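Local structure of nucleosome assembly protein 1, putative (Plasmodium falciparum, 3FS3) at residues 135-146 and 158-169; 119-128 and 271-279. The protein probably binds histones and chromatin as a histone chaperone of the nucleosome assembly protein family. All coordinates share one frame; numbering follows the deposited sequence.

Contact 1. Residues 135-146 and 158-169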
loop_
_atom_site.group_PDB
_atom_site.type_symbol
_atom_site.label_atom_id
_atom_site.label_comp_id
_atom_site.label_asym_id
_atom_site.label_seq_id
_atom_site.Cartn_x
_atom_site.Cartn_y
_atom_site.Cartn_z
ATOM N N GLU A 135 -10.364 5.419 31.466
ATOM C CA GLU A 135 -9.935 5.050 32.808
ATOM C C GLU A 135 -9.174 3.734 32.779
ATOM O O GLU A 135 -8.415 3.428 33.695
ATOM C CB GLU A 135 -11.126 4.971 33.777
ATOM C CG GLU A 135 -12.248 4.034 33.388
ATOM C CD GLU A 135 -13.472 4.219 34.276
ATOM O OE1 GLU A 135 -13.985 5.361 34.356
ATOM O OE2 GLU A 135 -13.924 3.232 34.896
ATOM N N ILE A 136 -9.355 2.965 31.712
ATOM C CA ILE A 136 -8.647 1.697 31.593
ATOM C C ILE A 136 -7.303 1.908 30.875
ATOM O O ILE A 136 -6.265 1.380 31.292
ATOM C CB ILE A 136 -9.498 0.657 30.823
ATOM C CG1 ILE A 136 -10.847 0.479 31.525
ATOM C CG2 ILE A 136 -8.787 -0.702 30.793
ATOM C CD1 ILE A 136 -11.819 -0.410 30.764
ATOM N N LEU A 137 -7.322 2.721 29.826
ATOM C CA LEU A 137 -6.132 2.980 29.030
ATOM C C LEU A 137 -5.000 3.707 29.770
ATOM O O LEU A 137 -3.843 3.651 29.352
ATOM C CB LEU A 137 -6.532 3.736 27.753
ATOM C CG LEU A 137 -7.403 2.938 26.772
ATOM C CD1 LEU A 137 -7.943 3.872 25.687
ATOM C CD2 LEU A 137 -6.578 1.789 26.145
ATOM N N VAL A 138 -5.325 4.380 30.868
ATOM C CA VAL A 138 -4.308 5.072 31.645
ATOM C C VAL A 138 -3.371 4.062 32.323
ATOM O O VAL A 138 -2.311 4.433 32.820
ATOM C CB VAL A 138 -4.932 5.982 32.736
ATOM C CG1 VAL A 138 -5.769 7.092 32.082
ATOM C CG2 VAL A 138 -5.781 5.153 33.690
ATOM N N TYR A 139 -3.767 2.793 32.346
ATOM C CA TYR A 139 -2.943 1.744 32.948
ATOM C C TYR A 139 -2.007 1.129 31.908
ATOM O O TYR A 139 -1.199 0.260 32.221
ATOM C CB TYR A 139 -3.837 0.650 33.539
ATOM C CG TYR A 139 -4.509 1.064 34.828
ATOM C CD1 TYR A 139 -3.860 0.902 36.051
ATOM C CD2 TYR A 139 -5.768 1.674 34.825
ATOM C CE1 TYR A 139 -4.438 1.335 37.241
ATOM C CE2 TYR A 139 -6.359 2.120 36.017
ATOM C CZ TYR A 139 -5.682 1.947 37.220
ATOM O OH TYR A 139 -6.211 2.415 38.402
ATOM N N LEU A 140 -2.119 1.590 30.667
ATOM C CA LEU A 140 -1.299 1.072 29.581
ATOM C C LEU A 140 0.186 1.413 29.816
ATOM O O LEU A 140 0.537 2.575 30.037
ATOM C CB LEU A 140 -1.826 1.652 28.254
ATOM C CG LEU A 140 -1.692 0.847 26.956
ATOM C CD1 LEU A 140 -2.030 -0.616 27.199
ATOM C CD2 LEU A 140 -2.605 1.440 25.889
ATOM N N ASN A 141 1.044 0.389 29.820
ATOM C CA ASN A 141 2.484 0.576 30.026
ATOM C C ASN A 141 3.245 0.543 28.716
ATOM O O ASN A 141 4.272 1.204 28.567
ATOM C CB ASN A 141 3.081 -0.519 30.920
ATOM C CG ASN A 141 3.036 -0.171 32.399
ATOM O OD1 ASN A 141 2.801 0.979 32.777
ATOM N ND2 ASN A 141 3.282 -1.164 33.244
ATOM N N ASP A 142 2.753 -0.236 27.760
ATOM C CA ASP A 142 3.470 -0.337 26.506
ATOM C C ASP A 142 2.671 -1.058 25.437
ATOM O O ASP A 142 1.823 -1.904 25.735
ATOM C CB ASP A 142 4.791 -1.069 26.766
ATOM C CG ASP A 142 5.763 -0.986 25.597
ATOM O OD1 ASP A 142 5.766 0.031 24.873
ATOM O OD2 ASP A 142 6.548 -1.940 25.420
ATOM N N ILE A 143 2.941 -0.691 24.190
ATOM C CA ILE A 143 2.311 -1.302 23.026
ATOM C C ILE A 143 3.475 -1.715 22.141
ATOM O O ILE A 143 4.346 -0.897 21.835
ATOM C CB ILE A 143 1.429 -0.316 22.238
ATOM C CG1 ILE A 143 0.347 0.269 23.143
ATOM C CG2 ILE A 143 0.764 -1.045 21.068
ATOM C CD1 ILE A 143 -0.600 1.211 22.408
ATOM N N ARG A 144 3.500 -2.985 21.747
ATOM C CA ARG A 144 4.576 -3.503 20.909
ATOM C C ARG A 144 4.052 -4.348 19.756
ATOM O O ARG A 144 2.951 -4.894 19.818
ATOM C CB ARG A 144 5.541 -4.355 21.749
ATOM C CG ARG A 144 6.229 -3.590 22.874
ATOM C CD ARG A 144 7.037 -4.498 23.814
ATOM N NE ARG A 144 8.205 -5.106 23.174
ATOM C CZ ARG A 144 8.191 -6.259 22.510
ATOM N NH1 ARG A 144 7.064 -6.948 22.392
ATOM N NH2 ARG A 144 9.308 -6.726 21.962
ATOM N N CYS A 145 4.853 -4.442 18.701
ATOM C CA CYS A 145 4.503 -5.243 17.536
ATOM C C CYS A 145 5.607 -6.277 17.327
ATOM O O CYS A 145 6.794 -5.951 17.373
ATOM C CB CYS A 145 4.376 -4.368 16.293
ATOM S SG CYS A 145 4.019 -5.305 14.776
ATOM N N ASP A 146 5.205 -7.522 17.107
ATOM C CA ASP A 146 6.143 -8.616 16.889
ATOM C C ASP A 146 5.699 -9.474 15.716
ATOM O O ASP A 146 4.511 -9.526 15.387
ATOM C CB ASP A 146 6.216 -9.513 18.129
ATOM C CG ASP A 146 7.033 -8.913 19.240
ATOM O OD1 ASP A 146 6.690 -9.152 20.421
ATOM O OD2 ASP A 146 8.028 -8.218 18.940
ATOM N N PHE A 158 1.652 -10.627 11.953
ATOM C CA PHE A 158 2.166 -9.871 13.088
ATOM C C PHE A 158 1.248 -9.938 14.304
ATOM O O PHE A 158 0.070 -10.284 14.201
ATOM C CB PHE A 158 2.396 -8.412 12.680
ATOM C CG PHE A 158 1.135 -7.665 12.344
ATOM C CD1 PHE A 158 0.440 -6.972 13.327
ATOM C CD2 PHE A 158 0.639 -7.659 11.046
ATOM C CE1 PHE A 158 -0.726 -6.281 13.022
ATOM C CE2 PHE A 158 -0.529 -6.970 10.735
ATOM C CZ PHE A 158 -1.211 -6.280 11.730
ATOM N N ILE A 159 1.800 -9.607 15.463
ATOM C CA ILE A 159 1.032 -9.634 16.694
ATOM C C ILE A 159 1.237 -8.362 17.504
ATOM O O ILE A 159 2.368 -7.979 17.804
ATOM C CB ILE A 159 1.398 -10.894 17.528
ATOM C CG1 ILE A 159 0.777 -10.822 18.924
ATOM C CG2 ILE A 159 2.901 -11.070 17.579
ATOM C CD1 ILE A 159 1.659 -10.164 19.960
ATOM N N LEU A 160 0.132 -7.697 17.835
ATOM C CA LEU A 160 0.169 -6.467 18.622
ATOM C C LEU A 160 -0.034 -6.788 20.103
ATOM O O LEU A 160 -0.975 -7.486 20.466
ATOM C CB LEU A 160 -0.929 -5.515 18.157
ATOM C CG LEU A 160 -0.816 -4.956 16.743
ATOM C CD1 LEU A 160 -2.061 -4.122 16.449
ATOM C CD2 LEU A 160 0.463 -4.121 16.604
ATOM N N SER A 161 0.847 -6.284 20.959
ATOM C CA SER A 161 0.728 -6.544 22.393
ATOM C C SER A 161 0.523 -5.263 23.186
ATOM O O SER A 161 1.222 -4.273 22.979
ATOM C CB SER A 161 1.971 -7.269 22.916
ATOM O OG SER A 161 2.111 -8.542 22.312
ATOM N N PHE A 162 -0.451 -5.299 24.088
ATOM C CA PHE A 162 -0.793 -4.171 24.945
ATOM C C PHE A 162 -0.489 -4.574 26.393
ATOM O O PHE A 162 -1.179 -5.416 26.974
ATOM C CB PHE A 162 -2.276 -3.836 24.772
ATOM C CG PHE A 162 -2.645 -3.425 23.367
ATOM C CD1 PHE A 162 -2.869 -2.087 23.052
ATOM C CD2 PHE A 162 -2.729 -4.372 22.354
ATOM C CE1 PHE A 162 -3.172 -1.701 21.746
ATOM C CE2 PHE A 162 -3.032 -3.998 21.046
ATOM C CZ PHE A 162 -3.254 -2.654 20.741
ATOM N N TYR A 163 0.556 -3.981 26.961
ATOM C CA TYR A 163 0.969 -4.293 28.321
ATOM C C TYR A 163 0.289 -3.363 29.315
ATOM O O TYR A 163 0.346 -2.140 29.179
ATOM C CB TYR A 163 2.490 -4.179 28.437
ATOM C CG TYR A 163 3.228 -5.169 27.559
ATOM C CD1 TYR A 163 3.803 -6.325 28.095
ATOM C CD2 TYR A 163 3.318 -4.970 26.181
ATOM C CE1 TYR A 163 4.444 -7.261 27.276
ATOM C CE2 TYR A 163 3.951 -5.893 25.361
ATOM C CZ TYR A 163 4.508 -7.037 25.911
ATOM O OH TYR A 163 5.092 -7.962 25.078
ATOM N N PHE A 164 -0.351 -3.949 30.320
ATOM C CA PHE A 164 -1.064 -3.163 31.317
ATOM C C PHE A 164 -0.500 -3.352 32.716
ATOM O O PHE A 164 -0.098 -4.455 33.096
ATOM C CB PHE A 164 -2.543 -3.560 31.333
ATOM C CG PHE A 164 -3.309 -3.113 30.126
ATOM C CD1 PHE A 164 -4.000 -1.905 30.136
ATOM C CD2 PHE A 164 -3.362 -3.909 28.987
ATOM C CE1 PHE A 164 -4.736 -1.499 29.037
ATOM C CE2 PHE A 164 -4.097 -3.507 27.878
ATOM C CZ PHE A 164 -4.788 -2.299 27.904
ATOM N N ALA A 165 -0.473 -2.270 33.485
ATOM C CA ALA A 165 -0.006 -2.348 34.857
ATOM C C ALA A 165 -1.157 -2.984 35.625
ATOM O O ALA A 165 -2.279 -3.061 35.121
ATOM C CB ALA A 165 0.278 -0.950 35.397
ATOM N N THR A 166 -0.873 -3.462 36.828
ATOM C CA THR A 166 -1.895 -4.053 37.673
ATOM C C THR A 166 -3.007 -3.024 37.664
ATOM O O THR A 166 -2.747 -1.828 37.810
ATOM C CB THR A 166 -1.382 -4.225 39.102
ATOM O OG1 THR A 166 -0.246 -5.097 39.083
ATOM C CG2 THR A 166 -2.475 -4.802 40.000
ATOM N N ASN A 167 -4.240 -3.482 37.488
ATOM C CA ASN A 167 -5.357 -2.565 37.397
ATOM C C ASN A 167 -6.637 -3.211 37.928
ATOM O O ASN A 167 -6.738 -4.426 38.008
ATOM C CB ASN A 167 -5.517 -2.143 35.934
ATOM C CG ASN A 167 -6.037 -3.266 35.072
ATOM O OD1 ASN A 167 -7.224 -3.580 35.112
ATOM N ND2 ASN A 167 -5.150 -3.898 34.301
ATOM N N PRO A 168 -7.635 -2.393 38.294
ATOM C CA PRO A 168 -8.909 -2.885 38.829
ATOM C C PRO A 168 -9.944 -3.340 37.807
ATOM O O PRO A 168 -11.080 -3.660 38.167
ATOM C CB PRO A 168 -9.395 -1.699 39.664
ATOM C CG PRO A 168 -8.949 -0.526 38.826
ATOM C CD PRO A 168 -7.549 -0.923 38.388
ATOM N N PHE A 169 -9.556 -3.396 36.539
ATOM C CA PHE A 169 -10.490 -3.783 35.486
ATOM C C PHE A 169 -10.366 -5.232 35.035
ATOM O O PHE A 169 -11.372 -5.926 34.889
ATOM C CB PHE A 169 -10.321 -2.833 34.305
ATOM C CG PHE A 169 -10.644 -1.416 34.645
ATOM C CD1 PHE A 169 -11.973 -1.000 34.747
ATOM C CD2 PHE A 169 -9.631 -0.509 34.918
ATOM C CE1 PHE A 169 -12.290 0.308 35.124
ATOM C CE2 PHE A 169 -9.934 0.803 35.295
ATOM C CZ PHE A 169 -11.272 1.211 35.398
#
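L140 lays its CD1 methyl over the ring face of F164, 3.4 Å from the ring centroid, where strand 140-147 begins and strand 158-164 ends in their antiparallel beta hairpin. On the same face of the sheet I143 meets the F162 ring through CD1 and CG2, and C145 CB touches L160 CD2; helix 260-289 packs against this face, I277 resting on both I143 and F162. Beyond the strands, I136 CG1 sits over the centre of the F169 ring, 3.5 Å from its centroid, while Y139 CE2 comes to that ring's edge in plane. The Y139 ring in turn carries N167 CB on one face. N167 opens an Asx turn, its OD1 accepting from F169 N, and its ND2 donates to A165 O.

The ladder is irregular at one point. N141 and D142 both face Y163, a classic beta bulge: Y163 O takes a 2.7 Å bond from N141 N and only a weak one from D142 N. N141 OD1 is held by the backbone N of T108, outside the hairpin. On the face that carries D142, S161 and Y163, the R144 chain bends at chi3 (67°), runs its CD past Y163 CE2 at 3.7 Å and sets the guanidinium nearly perpendicular to the tyrosine ring. R144 NH1 then reaches D146 OD1 at 3.0 Å, a salt bridge from the carboxylate's syn side, 32° out of its plane.

Contact 2. Residues 119-128 and 271-279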
loop_
_atom_site.group_PDB
_atom_site.type_symbol
_atom_site.label_atom_id
_atom_site.label_comp_id
_atom_site.label_asym_id
_atom_site.label_seq_id
_atom_site.Cartn_x
_atom_site.Cartn_y
_atom_site.Cartn_z
ATOM N N LEU A 119 -2.647 7.747 21.579
ATOM C CA LEU A 119 -3.766 7.138 20.854
ATOM C C LEU A 119 -4.867 8.163 20.557
ATOM O O LEU A 119 -5.425 8.184 19.459
ATOM C CB LEU A 119 -4.359 5.980 21.661
ATOM C CG LEU A 119 -3.504 4.730 21.881
ATOM C CD1 LEU A 119 -4.165 3.833 22.914
ATOM C CD2 LEU A 119 -3.326 3.990 20.568
ATOM N N ARG A 120 -5.174 9.008 21.536
ATOM C CA ARG A 120 -6.200 10.038 21.372
ATOM C C ARG A 120 -5.854 11.003 20.246
ATOM O O ARG A 120 -6.726 11.378 19.464
ATOM C CB ARG A 120 -6.377 10.839 22.670
ATOM C CG ARG A 120 -7.451 10.309 23.610
ATOM C CD ARG A 120 -8.814 10.357 22.942
ATOM N NE ARG A 120 -9.903 10.082 23.875
ATOM C CZ ARG A 120 -11.133 9.747 23.497
ATOM N NH1 ARG A 120 -11.415 9.648 22.206
ATOM N NH2 ARG A 120 -12.075 9.507 24.404
ATOM N N ASN A 121 -4.584 11.393 20.166
ATOM C CA ASN A 121 -4.125 12.323 19.143
ATOM C C ASN A 121 -4.028 11.758 17.728
ATOM O O ASN A 121 -3.544 12.433 16.819
ATOM C CB ASN A 121 -2.780 12.940 19.549
ATOM C CG ASN A 121 -2.903 13.856 20.759
ATOM O OD1 ASN A 121 -3.919 14.523 20.935
ATOM N ND2 ASN A 121 -1.867 13.900 21.589
ATOM N N ASN A 122 -4.466 10.520 17.535
ATOM C CA ASN A 122 -4.459 9.920 16.199
ATOM C C ASN A 122 -5.919 9.754 15.791
ATOM O O ASN A 122 -6.665 9.015 16.429
ATOM C CB ASN A 122 -3.743 8.567 16.203
ATOM C CG ASN A 122 -3.955 7.791 14.914
ATOM O OD1 ASN A 122 -5.059 7.329 14.631
ATOM N ND2 ASN A 122 -2.896 7.646 14.124
ATOM N N ASN A 123 -6.316 10.450 14.729
ATOM C CA ASN A 123 -7.696 10.424 14.240
ATOM C C ASN A 123 -8.337 9.045 14.161
ATOM O O ASN A 123 -9.356 8.797 14.806
ATOM C CB ASN A 123 -7.785 11.086 12.865
ATOM C CG ASN A 123 -7.173 12.474 12.848
ATOM O OD1 ASN A 123 -7.343 13.252 13.789
ATOM N ND2 ASN A 123 -6.466 12.797 11.769
ATOM N N THR A 124 -7.741 8.161 13.366
ATOM C CA THR A 124 -8.253 6.806 13.176
ATOM C C THR A 124 -8.518 6.057 14.483
ATOM O O THR A 124 -9.611 5.522 14.686
ATOM C CB THR A 124 -7.284 5.962 12.317
ATOM O OG1 THR A 124 -7.050 6.625 11.069
ATOM C CG2 THR A 124 -7.869 4.594 12.037
ATOM N N VAL A 125 -7.521 6.015 15.363
ATOM C CA VAL A 125 -7.659 5.314 16.638
ATOM C C VAL A 125 -8.565 6.045 17.617
ATOM O O VAL A 125 -9.281 5.416 18.398
ATOM C CB VAL A 125 -6.292 5.113 17.322
ATOM C CG1 VAL A 125 -6.487 4.450 18.688
ATOM C CG2 VAL A 125 -5.381 4.277 16.431
ATOM N N SER A 126 -8.530 7.372 17.580
ATOM C CA SER A 126 -9.351 8.162 18.481
ATOM C C SER A 126 -10.836 7.863 18.296
ATOM O O SER A 126 -11.617 7.983 19.240
ATOM C CB SER A 126 -9.105 9.655 18.263
ATOM O OG SER A 126 -9.801 10.417 19.237
ATOM N N HIS A 127 -11.219 7.460 17.088
ATOM C CA HIS A 127 -12.621 7.162 16.796
ATOM C C HIS A 127 -13.179 5.934 17.505
ATOM O O HIS A 127 -14.392 5.829 17.688
ATOM C CB HIS A 127 -12.829 7.020 15.286
ATOM C CG HIS A 127 -12.630 8.296 14.533
ATOM N ND1 HIS A 127 -12.529 8.345 13.159
ATOM C CD2 HIS A 127 -12.497 9.574 14.965
ATOM C CE1 HIS A 127 -12.341 9.595 12.778
ATOM N NE2 HIS A 127 -12.317 10.360 13.855
ATOM N N VAL A 128 -12.314 5.005 17.902
ATOM C CA VAL A 128 -12.790 3.816 18.594
ATOM C C VAL A 128 -12.551 3.859 20.105
ATOM O O VAL A 128 -12.777 2.868 20.803
ATOM C CB VAL A 128 -12.169 2.531 17.998
ATOM C CG1 VAL A 128 -12.690 2.325 16.586
ATOM C CG2 VAL A 128 -10.645 2.623 17.987
ATOM N N TYR A 271 -8.868 -3.916 11.127
ATOM C CA TYR A 271 -7.553 -4.027 10.529
ATOM C C TYR A 271 -6.956 -2.638 10.331
ATOM O O TYR A 271 -5.742 -2.454 10.419
ATOM C CB TYR A 271 -7.641 -4.736 9.182
ATOM C CG TYR A 271 -6.292 -5.008 8.570
ATOM C CD1 TYR A 271 -5.425 -5.939 9.139
ATOM C CD2 TYR A 271 -5.865 -4.314 7.439
ATOM C CE1 TYR A 271 -4.162 -6.170 8.597
ATOM C CE2 TYR A 271 -4.601 -4.541 6.888
ATOM C CZ TYR A 271 -3.759 -5.467 7.472
ATOM O OH TYR A 271 -2.507 -5.690 6.941
ATOM N N GLU A 272 -7.815 -1.659 10.064
ATOM C CA GLU A 272 -7.355 -0.293 9.851
ATOM C C GLU A 272 -6.764 0.230 11.154
ATOM O O GLU A 272 -5.725 0.890 11.165
ATOM C CB GLU A 272 -8.518 0.598 9.411
ATOM C CG GLU A 272 -8.086 1.850 8.663
ATOM C CD GLU A 272 -9.232 2.813 8.424
ATOM O OE1 GLU A 272 -10.336 2.355 8.064
ATOM O OE2 GLU A 272 -9.026 4.034 8.589
ATOM N N VAL A 273 -7.437 -0.064 12.258
ATOM C CA VAL A 273 -6.960 0.372 13.567
ATOM C C VAL A 273 -5.623 -0.292 13.886
ATOM O O VAL A 273 -4.676 0.372 14.292
ATOM C CB VAL A 273 -7.964 0.007 14.678
ATOM C CG1 VAL A 273 -7.357 0.294 16.042
ATOM C CG2 VAL A 273 -9.252 0.797 14.489
ATOM N N ALA A 274 -5.559 -1.605 13.684
ATOM C CA ALA A 274 -4.354 -2.373 13.961
ATOM C C ALA A 274 -3.172 -1.855 13.170
ATOM O O ALA A 274 -2.059 -1.750 13.688
ATOM C CB ALA A 274 -4.587 -3.831 13.630
ATOM N N LEU A 275 -3.427 -1.536 11.910
ATOM C CA LEU A 275 -2.395 -1.039 11.019
ATOM C C LEU A 275 -1.874 0.315 11.496
ATOM O O LEU A 275 -0.683 0.593 11.418
ATOM C CB LEU A 275 -2.958 -0.909 9.603
ATOM C CG LEU A 275 -1.931 -0.967 8.474
ATOM C CD1 LEU A 275 -1.331 -2.371 8.403
ATOM C CD2 LEU A 275 -2.605 -0.627 7.156
ATOM N N THR A 276 -2.779 1.155 11.984
ATOM C CA THR A 276 -2.406 2.475 12.461
ATOM C C THR A 276 -1.541 2.370 13.713
ATOM O O THR A 276 -0.575 3.115 13.871
ATOM C CB THR A 276 -3.652 3.321 12.780
ATOM O OG1 THR A 276 -4.451 3.451 11.598
ATOM C CG2 THR A 276 -3.255 4.703 13.259
ATOM N N ILE A 277 -1.891 1.447 14.600
ATOM C CA ILE A 277 -1.124 1.264 15.823
ATOM C C ILE A 277 0.257 0.748 15.466
ATOM O O ILE A 277 1.265 1.238 15.960
ATOM C CB ILE A 277 -1.816 0.264 16.776
ATOM C CG1 ILE A 277 -3.081 0.903 17.356
ATOM C CG2 ILE A 277 -0.845 -0.167 17.885
ATOM C CD1 ILE A 277 -3.864 0.008 18.298
ATOM N N LYS A 278 0.284 -0.240 14.582
ATOM C CA LYS A 278 1.519 -0.862 14.135
ATOM C C LYS A 278 2.462 0.068 13.380
ATOM O O LYS A 278 3.647 0.142 13.688
ATOM C CB LYS A 278 1.175 -2.067 13.249
ATOM C CG LYS A 278 2.330 -2.634 12.439
ATOM C CD LYS A 278 1.897 -3.916 11.734
ATOM C CE LYS A 278 3.028 -4.541 10.930
ATOM N NZ LYS A 278 3.389 -3.728 9.730
ATOM N N GLU A 279 1.934 0.788 12.401
ATOM C CA GLU A 279 2.772 1.657 11.582
ATOM C C GLU A 279 2.868 3.114 12.009
ATOM O O GLU A 279 3.793 3.813 11.606
ATOM C CB GLU A 279 2.291 1.606 10.134
ATOM C CG GLU A 279 2.087 0.205 9.603
ATOM C CD GLU A 279 1.802 0.189 8.118
ATOM O OE1 GLU A 279 0.820 0.838 7.692
ATOM O OE2 GLU A 279 2.565 -0.470 7.377
#
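The short helix 123-126, with its N-cap residue N122 and the end of helix 114-120, leans here on the long helix 260-289, which also packs against the sheet of this NAP-family fold. V125 and T276 are central. Their side chains slide past each other in opposite directions, and V125 CG2 comes 3.8 Å from T276 CG2. The same V125 methyl lies 4.2 Å from I277 CG1, and L119 CD2 approaches I277 more loosely. One turn earlier on the long helix, V273 meets V128 tip to tip through their CG2 methyls, also at 4.2 Å. F240 and F237, from loops, touch V273 and V128 respectively and extend the apolar patch.

N122 does two jobs. Its CG stands anti to the backbone N (chi1 169°), which turns the amide back along the helix start, and OD1 accepts from V125 N at 2.9 Å in an almost straight bond, 177° at the hydrogen. The amide's ND2 also abuts the T276 CG2 methyl, 3.1 Å away, the two side chains coming from opposite directions.

T276 is likewise tied down from within its own helix. Its OG1 donates to E272 O at 2.9 Å, and that carbonyl also takes the helical bond from T276 N, the two donors arriving from opposite faces of its plane. With OG1 turned to this carbonyl, CG2 is left to face N122 and V125. T124 packs its own CG2 beside T276 OG1 and, at 3.7 Å, E272 OE2, crossing the glutamate at about a right angle. N122 OD1 and T276 OG1 thus spend their bonds within their own segments, and the segments meet mainly through methyl groups, by van der Waals packing rather than by directional bonds.

Contacts 1 and 2 lie about 15 Å apart, centre to centre, on a shared helix-on-sheet layer. In chain order, 119-128 comes first, then 135-146 and 158-169, which carry the hairpin strands, and 271-279 last, so contact 2 brings together segments that flank contact 1 in sequence. Helix 131-137 is the next helix after 123-126 and leads into the first strand. Helix 260-289 is the bridge: A274 O touches L160 CD1 at 3.6 Å, and K278 makes a cation-pi contact with F158. One side of this helix thus meets the sheet while another meets helix 123-126, uniting early and late parts of the chain.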